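Local coordinates for protein coronin (Toxoplasma gondii, PDB 4OZU) that probably binds actin filaments as part of a longer coronin, this chain being its WD40 domain, and contributes to parasite invasion and egress, at residues A17-Q22 with Q345-I350; V169-S174 with A204-S209; D369-M374 with R388-K393. All blocks are in the same frame, centred on the assembly; numbering follows the deposited sequence. Where two conformers were deposited one is given.

Contact 1. Residues A17-Q22 with Q345-I350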
loop_
_atom_site.group_PDB
_atom_site.type_symbol
_atom_site.label_atom_id
_atom_site.label_comp_id
_atom_site.label_asym_id
_atom_site.label_seq_id
_atom_site.Cartn_x
_atom_site.Cartn_y
_atom_site.Cartn_z
ATOM N N ALA A 17 14.887 2.949 -12.986
ATOM C CA ALA A 17 13.500 3.254 -13.275
ATOM C C ALA A 17 13.341 3.541 -14.763
ATOM O O ALA A 17 14.091 4.338 -15.321
ATOM C CB ALA A 17 13.037 4.441 -12.449
ATOM N N GLU A 18 12.376 2.883 -15.397
ATOM C CA GLU A 18 12.085 3.129 -16.812
ATOM C C GLU A 18 10.601 3.436 -16.995
ATOM O O GLU A 18 9.744 2.579 -16.781
ATOM C CB GLU A 18 12.489 1.927 -17.664
ATOM C CG GLU A 18 12.219 2.125 -19.146
ATOM C CD GLU A 18 12.861 1.057 -20.008
ATOM O OE1 GLU A 18 12.606 -0.141 -19.768
ATOM O OE2 GLU A 18 13.624 1.420 -20.926
ATOM N N ALA A 19 10.301 4.681 -17.347
ATOM C CA ALA A 19 8.939 5.068 -17.671
ATOM C C ALA A 19 8.543 4.434 -19.001
ATOM O O ALA A 19 9.281 4.527 -19.973
ATOM C CB ALA A 19 8.814 6.584 -17.740
ATOM N N TRP A 20 7.386 3.783 -19.037
ATOM C CA TRP A 20 6.884 3.195 -20.273
ATOM C C TRP A 20 6.609 4.262 -21.326
ATOM O O TRP A 20 6.221 5.379 -21.003
ATOM C CB TRP A 20 5.594 2.421 -20.024
ATOM C CG TRP A 20 5.745 1.173 -19.224
ATOM C CD1 TRP A 20 6.718 0.886 -18.312
ATOM C CD2 TRP A 20 4.880 0.033 -19.264
ATOM N NE1 TRP A 20 6.507 -0.366 -17.775
ATOM C CE2 TRP A 20 5.387 -0.910 -18.346
ATOM C CE3 TRP A 20 3.724 -0.281 -19.984
ATOM C CZ2 TRP A 20 4.779 -2.144 -18.134
ATOM C CZ3 TRP A 20 3.122 -1.505 -19.771
ATOM C CH2 TRP A 20 3.649 -2.420 -18.853
ATOM N N LYS A 21 6.780 3.908 -22.591
ATOM C CA LYS A 21 6.345 4.793 -23.661
ATOM C C LYS A 21 4.817 4.810 -23.688
ATOM O O LYS A 21 4.199 5.846 -23.920
ATOM C CB LYS A 21 6.922 4.350 -25.005
ATOM C CG LYS A 21 8.430 4.562 -25.113
ATOM C CD LYS A 21 8.794 6.046 -25.178
ATOM C CE LYS A 21 10.272 6.289 -24.901
ATOM N NZ LYS A 21 10.656 5.954 -23.501
ATOM N N GLN A 22 4.218 3.651 -23.435
ATOM C CA GLN A 22 2.768 3.530 -23.389
ATOM C C GLN A 22 2.210 4.121 -22.098
ATOM O O GLN A 22 2.898 4.165 -21.079
ATOM C CB GLN A 22 2.347 2.066 -23.505
ATOM C CG GLN A 22 2.628 1.444 -24.865
ATOM C CD GLN A 22 2.314 -0.039 -24.895
ATOM O OE1 GLN A 22 1.247 -0.450 -25.350
ATOM N NE2 GLN A 22 3.249 -0.854 -24.410
ATOM N N GLN A 345 0.918 6.797 -15.736
ATOM C CA GLN A 345 2.218 6.533 -16.344
ATOM C C GLN A 345 2.918 5.380 -15.630
ATOM O O GLN A 345 3.326 5.520 -14.480
ATOM C CB GLN A 345 3.084 7.797 -16.286
ATOM C CG GLN A 345 4.521 7.617 -16.739
ATOM C CD GLN A 345 4.618 7.235 -18.197
ATOM O OE1 GLN A 345 4.315 8.038 -19.077
ATOM N NE2 GLN A 345 5.023 5.998 -18.463
ATOM N N PRO A 346 3.059 4.231 -16.303
ATOM C CA PRO A 346 3.775 3.157 -15.611
ATOM C C PRO A 346 5.282 3.401 -15.556
ATOM O O PRO A 346 5.879 3.903 -16.514
ATOM C CB PRO A 346 3.450 1.911 -16.444
ATOM C CG PRO A 346 2.353 2.314 -17.375
ATOM C CD PRO A 346 2.476 3.778 -17.575
ATOM N N ILE A 347 5.883 3.033 -14.429
ATOM C CA ILE A 347 7.326 3.097 -14.251
ATOM C C ILE A 347 7.814 1.735 -13.790
ATOM O O ILE A 347 7.444 1.281 -12.709
ATOM C CB ILE A 347 7.752 4.148 -13.199
ATOM C CG1 ILE A 347 7.034 5.489 -13.402
ATOM C CG2 ILE A 347 9.263 4.327 -13.225
ATOM C CD1 ILE A 347 7.396 6.209 -14.661
ATOM N N SER A 348 8.639 1.086 -14.602
ATOM C CA SER A 348 9.228 -0.194 -14.226
ATOM C C SER A 348 10.506 0.032 -13.428
ATOM O O SER A 348 11.257 0.967 -13.698
ATOM C CB SER A 348 9.539 -1.043 -15.470
ATOM O OG SER A 348 8.358 -1.546 -16.072
ATOM N N PHE A 349 10.744 -0.831 -12.448
ATOM C CA PHE A 349 12.017 -0.866 -11.742
ATOM C C PHE A 349 12.691 -2.187 -12.075
ATOM O O PHE A 349 12.199 -3.267 -11.727
ATOM C CB PHE A 349 11.804 -0.670 -10.245
ATOM C CG PHE A 349 11.092 0.611 -9.931
ATOM C CD1 PHE A 349 11.796 1.797 -9.815
ATOM C CD2 PHE A 349 9.714 0.642 -9.820
ATOM C CE1 PHE A 349 11.138 2.988 -9.557
ATOM C CE2 PHE A 349 9.051 1.828 -9.558
ATOM C CZ PHE A 349 9.765 3.001 -9.432
ATOM N N ILE A 350 13.809 -2.064 -12.778
ATOM C CA ILE A 350 14.454 -3.172 -13.471
ATOM C C ILE A 350 15.886 -3.344 -13.009
ATOM O O ILE A 350 16.632 -2.374 -12.899
ATOM C CB ILE A 350 14.428 -2.937 -14.998
ATOM C CG1 ILE A 350 12.986 -2.974 -15.502
ATOM C CG2 ILE A 350 15.239 -3.986 -15.731
ATOM C CD1 ILE A 350 12.784 -2.304 -16.821
#

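Contact 2. Residues V169-S174 with A204-S209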
loop_
_atom_site.group_PDB
_atom_site.type_symbol
_atom_site.label_atom_id
_atom_site.label_comp_id
_atom_site.label_asym_id
_atom_site.label_seq_id
_atom_site.Cartn_x
_atom_site.Cartn_y
_atom_site.Cartn_z
ATOM N N VAL A 169 -9.572 0.487 18.636
ATOM C CA VAL A 169 -8.645 1.187 19.509
ATOM C C VAL A 169 -8.662 2.649 19.107
ATOM O O VAL A 169 -8.513 2.967 17.924
ATOM C CB VAL A 169 -7.213 0.612 19.409
ATOM C CG1 VAL A 169 -6.221 1.485 20.156
ATOM C CG2 VAL A 169 -7.175 -0.813 19.947
ATOM N N LYS A 170 -8.856 3.538 20.078
ATOM C CA LYS A 170 -8.925 4.962 19.780
ATOM C C LYS A 170 -7.781 5.756 20.402
ATOM O O LYS A 170 -7.592 5.763 21.622
ATOM C CB LYS A 170 -10.249 5.555 20.245
ATOM C CG LYS A 170 -10.379 7.012 19.833
ATOM C CD LYS A 170 -11.677 7.642 20.258
ATOM C CE LYS A 170 -11.813 9.022 19.631
ATOM N NZ LYS A 170 -10.584 9.852 19.806
ATOM N N PHE A 171 -7.049 6.446 19.533
ATOM C CA PHE A 171 -6.024 7.395 19.935
ATOM C C PHE A 171 -6.628 8.783 20.020
ATOM O O PHE A 171 -7.715 9.030 19.501
ATOM C CB PHE A 171 -4.857 7.367 18.946
ATOM C CG PHE A 171 -4.220 6.022 18.827
ATOM C CD1 PHE A 171 -3.242 5.625 19.723
ATOM C CD2 PHE A 171 -4.629 5.136 17.853
ATOM C CE1 PHE A 171 -2.674 4.378 19.632
ATOM C CE2 PHE A 171 -4.062 3.888 17.755
ATOM C CZ PHE A 171 -3.084 3.509 18.644
ATOM N N GLN A 172 -5.925 9.689 20.687
ATOM C CA GLN A 172 -6.434 11.034 20.906
ATOM C C GLN A 172 -6.363 11.914 19.654
ATOM O O GLN A 172 -7.145 12.852 19.516
ATOM C CB GLN A 172 -5.671 11.705 22.046
ATOM C CG GLN A 172 -5.761 10.960 23.364
ATOM C CD GLN A 172 -5.188 11.753 24.524
ATOM O OE1 GLN A 172 -5.404 12.961 24.634
ATOM N NE2 GLN A 172 -4.449 11.075 25.396
ATOM N N GLU A 173 -5.431 11.612 18.752
ATOM C CA GLU A 173 -5.223 12.433 17.560
ATOM C C GLU A 173 -5.506 11.650 16.283
ATOM O O GLU A 173 -5.551 10.423 16.300
ATOM C CB GLU A 173 -3.796 12.977 17.541
ATOM C CG GLU A 173 -3.488 13.902 18.710
ATOM C CD GLU A 173 -4.346 15.151 18.711
ATOM O OE1 GLU A 173 -4.435 15.812 17.653
ATOM O OE2 GLU A 173 -4.932 15.475 19.767
ATOM N N SER A 174 -5.709 12.375 15.185
ATOM C CA SER A 174 -6.099 11.773 13.910
ATOM C C SER A 174 -5.062 10.787 13.397
ATOM O O SER A 174 -3.865 10.992 13.566
ATOM C CB SER A 174 -6.322 12.853 12.846
ATOM O OG SER A 174 -7.256 13.825 13.285
ATOM N N ALA A 204 -6.981 -6.480 21.425
ATOM C CA ALA A 204 -7.626 -5.173 21.461
ATOM C C ALA A 204 -6.846 -4.186 22.321
ATOM O O ALA A 204 -7.424 -3.482 23.148
ATOM C CB ALA A 204 -9.058 -5.306 21.969
ATOM N N GLN A 205 -5.530 -4.132 22.132
ATOM C CA GLN A 205 -4.703 -3.257 22.951
ATOM C C GLN A 205 -3.524 -2.668 22.187
ATOM O O GLN A 205 -3.049 -3.227 21.192
ATOM C CB GLN A 205 -4.209 -4.014 24.195
ATOM C CG GLN A 205 -3.178 -5.092 23.932
ATOM C CD GLN A 205 -2.887 -5.935 25.169
ATOM O OE1 GLN A 205 -3.702 -6.013 26.090
ATOM N NE2 GLN A 205 -1.719 -6.569 25.193
ATOM N N VAL A 206 -3.092 -1.500 22.650
ATOM C CA VAL A 206 -1.897 -0.846 22.139
ATOM C C VAL A 206 -0.707 -1.468 22.843
ATOM O O VAL A 206 -0.602 -1.396 24.067
ATOM C CB VAL A 206 -1.930 0.677 22.380
ATOM C CG1 VAL A 206 -0.653 1.334 21.870
ATOM C CG2 VAL A 206 -3.154 1.292 21.710
ATOM N N VAL A 207 0.176 -2.099 22.077
ATOM C CA VAL A 207 1.304 -2.814 22.655
ATOM C C VAL A 207 2.626 -2.067 22.483
ATOM O O VAL A 207 3.688 -2.573 22.845
ATOM C CB VAL A 207 1.425 -4.213 22.050
ATOM C CG1 VAL A 207 0.165 -5.018 22.369
ATOM C CG2 VAL A 207 1.658 -4.148 20.547
ATOM N N GLY A 208 2.566 -0.858 21.947
ATOM C CA GLY A 208 3.755 -0.033 21.868
ATOM C C GLY A 208 3.457 1.338 21.312
ATOM O O GLY A 208 2.584 1.499 20.464
ATOM N N SER A 209 4.174 2.340 21.803
ATOM C CA SER A 209 4.039 3.678 21.249
ATOM C C SER A 209 5.306 4.479 21.470
ATOM O O SER A 209 5.914 4.409 22.534
ATOM C CB SER A 209 2.837 4.401 21.859
ATOM O OG SER A 209 2.595 5.617 21.169
#

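Contact 3. Residues D369-M374 with R388-K393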
loop_
_atom_site.group_PDB
_atom_site.type_symbol
_atom_site.label_atom_id
_atom_site.label_comp_id
_atom_site.label_asym_id
_atom_site.label_seq_id
_atom_site.Cartn_x
_atom_site.Cartn_y
_atom_site.Cartn_z
ATOM N N ASP A 369 1.489 -15.332 -2.224
ATOM C CA ASP A 369 0.461 -15.916 -3.075
ATOM C C ASP A 369 -0.917 -15.338 -2.793
ATOM O O ASP A 369 -1.126 -14.663 -1.790
ATOM C CB ASP A 369 0.420 -17.429 -2.889
ATOM C CG ASP A 369 -0.117 -18.162 -4.118
ATOM O OD1 ASP A 369 -0.507 -17.501 -5.112
ATOM O OD2 ASP A 369 -0.152 -19.409 -4.083
ATOM N N VAL A 370 -1.857 -15.627 -3.684
ATOM C CA VAL A 370 -3.224 -15.143 -3.539
ATOM C C VAL A 370 -4.075 -16.164 -2.778
ATOM O O VAL A 370 -5.252 -16.358 -3.083
ATOM C CB VAL A 370 -3.853 -14.837 -4.918
ATOM C CG1 VAL A 370 -3.125 -13.665 -5.571
ATOM C CG2 VAL A 370 -3.823 -16.064 -5.833
ATOM N N GLU A 371 -3.456 -16.808 -1.789
ATOM C CA GLU A 371 -4.135 -17.751 -0.898
ATOM C C GLU A 371 -3.909 -17.331 0.543
ATOM O O GLU A 371 -2.763 -17.160 0.954
ATOM C CB GLU A 371 -3.608 -19.177 -1.073
ATOM C CG GLU A 371 -3.912 -19.851 -2.372
ATOM C CD GLU A 371 -3.289 -21.230 -2.429
ATOM O OE1 GLU A 371 -3.022 -21.810 -1.353
ATOM O OE2 GLU A 371 -3.049 -21.729 -3.542
ATOM N N PRO A 372 -4.983 -17.179 1.334
ATOM C CA PRO A 372 -4.742 -16.872 2.749
ATOM C C PRO A 372 -4.083 -18.024 3.505
ATOM O O PRO A 372 -4.445 -19.171 3.270
ATOM C CB PRO A 372 -6.148 -16.618 3.312
ATOM C CG PRO A 372 -7.075 -16.596 2.141
ATOM C CD PRO A 372 -6.416 -17.299 1.018
ATOM N N SER A 373 -3.158 -17.731 4.418
ATOM C CA SER A 373 -2.527 -18.801 5.189
ATOM C C SER A 373 -3.437 -19.261 6.323
ATOM O O SER A 373 -3.324 -20.393 6.797
ATOM C CB SER A 373 -1.175 -18.361 5.759
ATOM O OG SER A 373 -1.335 -17.423 6.806
ATOM N N MET A 374 -4.351 -18.383 6.731
ATOM C CA MET A 374 -5.271 -18.659 7.830
ATOM C C MET A 374 -6.692 -18.214 7.500
ATOM O O MET A 374 -6.894 -17.189 6.850
ATOM C CB MET A 374 -4.819 -17.943 9.103
ATOM C CG MET A 374 -3.504 -18.415 9.652
ATOM S SD MET A 374 -3.001 -17.416 11.063
ATOM C CE MET A 374 -2.333 -15.982 10.236
ATOM N N ARG A 388 1.324 -17.597 2.673
ATOM C CA ARG A 388 1.601 -18.573 1.650
ATOM C C ARG A 388 2.320 -17.899 0.495
ATOM O O ARG A 388 2.059 -16.734 0.176
ATOM C CB ARG A 388 0.309 -19.243 1.197
ATOM C CG ARG A 388 -0.246 -20.194 2.246
ATOM C CD ARG A 388 -1.469 -20.921 1.761
ATOM N NE ARG A 388 -2.030 -21.791 2.793
ATOM C CZ ARG A 388 -3.159 -22.478 2.651
ATOM N NH1 ARG A 388 -3.846 -22.404 1.519
ATOM N NH2 ARG A 388 -3.603 -23.242 3.639
ATOM N N ARG A 389 3.231 -18.650 -0.116
ATOM C CA ARG A 389 4.091 -18.142 -1.172
ATOM C C ARG A 389 4.074 -19.032 -2.404
ATOM O O ARG A 389 3.824 -20.237 -2.323
ATOM C CB ARG A 389 5.526 -18.012 -0.666
ATOM C CG ARG A 389 5.674 -17.052 0.474
ATOM C CD ARG A 389 7.109 -16.945 0.957
ATOM N NE ARG A 389 7.176 -15.959 2.028
ATOM C CZ ARG A 389 7.281 -14.647 1.837
ATOM N NH1 ARG A 389 7.372 -14.145 0.608
ATOM N NH2 ARG A 389 7.308 -13.838 2.887
ATOM N N ARG A 390 4.355 -18.421 -3.547
ATOM C CA ARG A 390 4.419 -19.140 -4.811
ATOM C C ARG A 390 5.663 -18.719 -5.561
ATOM O O ARG A 390 5.916 -17.527 -5.737
ATOM C CB ARG A 390 3.179 -18.870 -5.665
ATOM C CG ARG A 390 3.181 -19.594 -7.008
ATOM C CD ARG A 390 1.975 -19.218 -7.855
ATOM N NE ARG A 390 0.743 -19.854 -7.391
ATOM C CZ ARG A 390 0.356 -21.083 -7.730
ATOM N NH1 ARG A 390 1.107 -21.828 -8.534
ATOM N NH2 ARG A 390 -0.785 -21.573 -7.263
ATOM N N SER A 391 6.460 -19.698 -5.978
ATOM C CA SER A 391 7.578 -19.440 -6.872
ATOM C C SER A 391 7.046 -19.347 -8.294
ATOM O O SER A 391 6.654 -20.347 -8.892
ATOM C CB SER A 391 8.644 -20.530 -6.763
ATOM O OG SER A 391 9.540 -20.260 -5.696
ATOM N N VAL A 392 7.020 -18.127 -8.814
ATOM C CA VAL A 392 6.485 -17.850 -10.137
ATOM C C VAL A 392 7.589 -17.964 -11.160
ATOM O O VAL A 392 8.715 -17.534 -10.912
ATOM C CB VAL A 392 5.873 -16.432 -10.210
ATOM C CG1 VAL A 392 5.216 -16.191 -11.558
ATOM C CG2 VAL A 392 4.877 -16.231 -9.097
ATOM N N LYS A 393 7.266 -18.534 -12.311
ATOM C CA LYS A 393 8.208 -18.580 -13.414
ATOM C C LYS A 393 7.466 -18.334 -14.723
ATOM O O LYS A 393 6.280 -18.647 -14.836
ATOM C CB LYS A 393 8.949 -19.922 -13.425
ATOM C CG LYS A 393 9.872 -20.084 -12.221
ATOM C CD LYS A 393 10.571 -21.428 -12.177
ATOM C CE LYS A 393 11.382 -21.572 -10.894
ATOM N NZ LYS A 393 12.408 -20.495 -10.743
HETATM O O HOH W 1 0.101 -14.605 0.745
HETATM O O HOH W 2 -2.469 -19.977 -5.527
HETATM O O HOH W 3 0.602 -20.903 -2.153
HETATM O O HOH W 4 -1.163 -15.987 2.764
#

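Contact 1. Residues A17-Q22 with Q345-I350
Glu18 and Ser348 form the hydrogen-bonded pair at the heart of two antiparallel strands: Glu18 N donates a hydrogen bond to Ser348 O at 2.8 Å, and Ser348 N donates one to Glu18 O. Past this pair Trp20 N bonds to Pro346 O, which also accepts from Gln345 NE2; the two donors arrive from opposite faces of its carbonyl plane. The same amide nitrogen reaches across to Trp20 O (2.9 Å), while Gln345 OE1 turns to Gln23.

Indole contacts form a second group. Pro346 CB lies over one face of Trp20, 3.7 Å from the centroid of the five-membered ring, a CH-pi contact. With CG anti to the carbonyl carbon (chi1 -69°), the indole reaches back along the partner strand, and Trp20 NE1 meets Ser348 OG at 2.8 Å, nearly straight and in the ring plane. Glu331 and Arg329 also bond to that hydroxyl and hold it in place.

Apolar contacts occupy the other side of the sheet. Ala17 CB touches both Ile347 CG2 and Phe349 CE1, and Ala19 CB presses on Ile347 CD1 at a tight 3.4 Å.

Here a strand from the start of the chain completes the blade that also holds strands 331-339 and 343-350, the "velcro" closure of a WD40 beta-propeller.

Contact 2. Residues V169-S174 with A204-S209
Val169 and Val206 press together more tightly than methyl groups usually do: Val169 CG1 and Val206 CG2 are only 3.4 Å apart. This is the more striking because the two short segments share no backbone pairing, and the side-chain contacts between them are apolar, with one methyl also lying against the main chain of Ala204. It is a worked example of how separate sheets can meet through a few branched side chains.

One methyl does most of the work on the Val206 side. CG2 lies beside the backbone N and anti to the carbonyl carbon, and it touches both partners: CG1 of Val169 and the CE1-CZ side of the Phe171 ring. The phenyl ring meets it obliquely, with Phe171 CE1 3.8 Å from Val206 CG2 and Phe171 CZ equally near. On the opposing side the two methyls of Val169 divide their tasks. CG1, set anti to the backbone N (chi1 171°), goes to Val206, whereas Val169 CG2 faces the main chain of Ala204, 4.1 Å from its carbonyl carbon. Val169 is buried, whereas Val206 remains exposed, so the contact runs from the interior to the surface.

The path of 204-209 is irregular. Ala204 and Gln205 both face Asp200 in a G1 beta bulge, and Val207 with Gly208 both face Ile198 in a classic bulge; Val206 lies between the two.

Strand 164-170 is the outermost of its four-stranded sheet, where Val169 pairs by backbone with Val155. Strand 205-211 is outermost in the next sheet along the chain. Between them Val169 also rests on Val199 of strand 195-200, and the Phe171 side chain, coming from the preceding propeller blade, touches Asn197 of strand 195-200 and Cys189 and Thr191 of strand 187-191.

Contact 3. Residues D369-M374 with R388-K393
Over one face of the Arg388 guanidinium lies Pro372 O, 3.5 Å above the plane and displaced toward the rim, while Glu371 OE1 comes in at the edge. The arginine chain, extended from CG to NE, crosses the glutamate at about a right angle, and Arg388 NH1 meets Glu371 OE1 at 3.0 Å on the anti side of the carboxylate. The two planes stand 81° apart, so this salt bridge uses one nitrogen and one oxygen. At the in-plane edge of the Arg390 guanidinium are Asp369 OD1 and a water. Arg390 bends at chi3 (-75°), which turns NE toward the aspartate, about equidistant from its oxygens; its salt bridge to Asp369 OD2 is long, at 3.5 Å.

That water joins both acids to one base: it donates to Asp369 OD2 and Glu371 OE2 and accepts from Arg390 NH2. Beneath the charges, Asp369 N gives a nearly straight bond to Arg388 O (2.8 Å), and two further waters link Asp369 O with Arg388 O and Glu371 O with Arg388 N. Arg389 points the other way, to Glu277 and Pro366.

Two carboxylates close to two arginines at the surface would probably favour the ionised form of each acid. With one long bridge and much of the polar linkage passing through water, the attraction is probably softened by solvent, leaving the main-chain bond and the Arg388-Glu371 salt bridge as the direct ties.

How the contacts relate
From the N terminus, 17-22 pairs with a strand 323 residues further on: contact 1 closes the largest loop, joining the first strand to the last blade and shutting the propeller ring. Nested inside that loop, contact 2 closes a much shorter one, where two successive blades meet on the other side of the chain's centre, about 39 Å away between contact centres. Contact 3 follows in series after both have closed. Its short loop, holding helix 376-380, lies in the C-terminal extension, which touches loops of several blades across one face of the ring. Thus the three join strands within a blade, neighbouring blades, and tail segments, without touching one another.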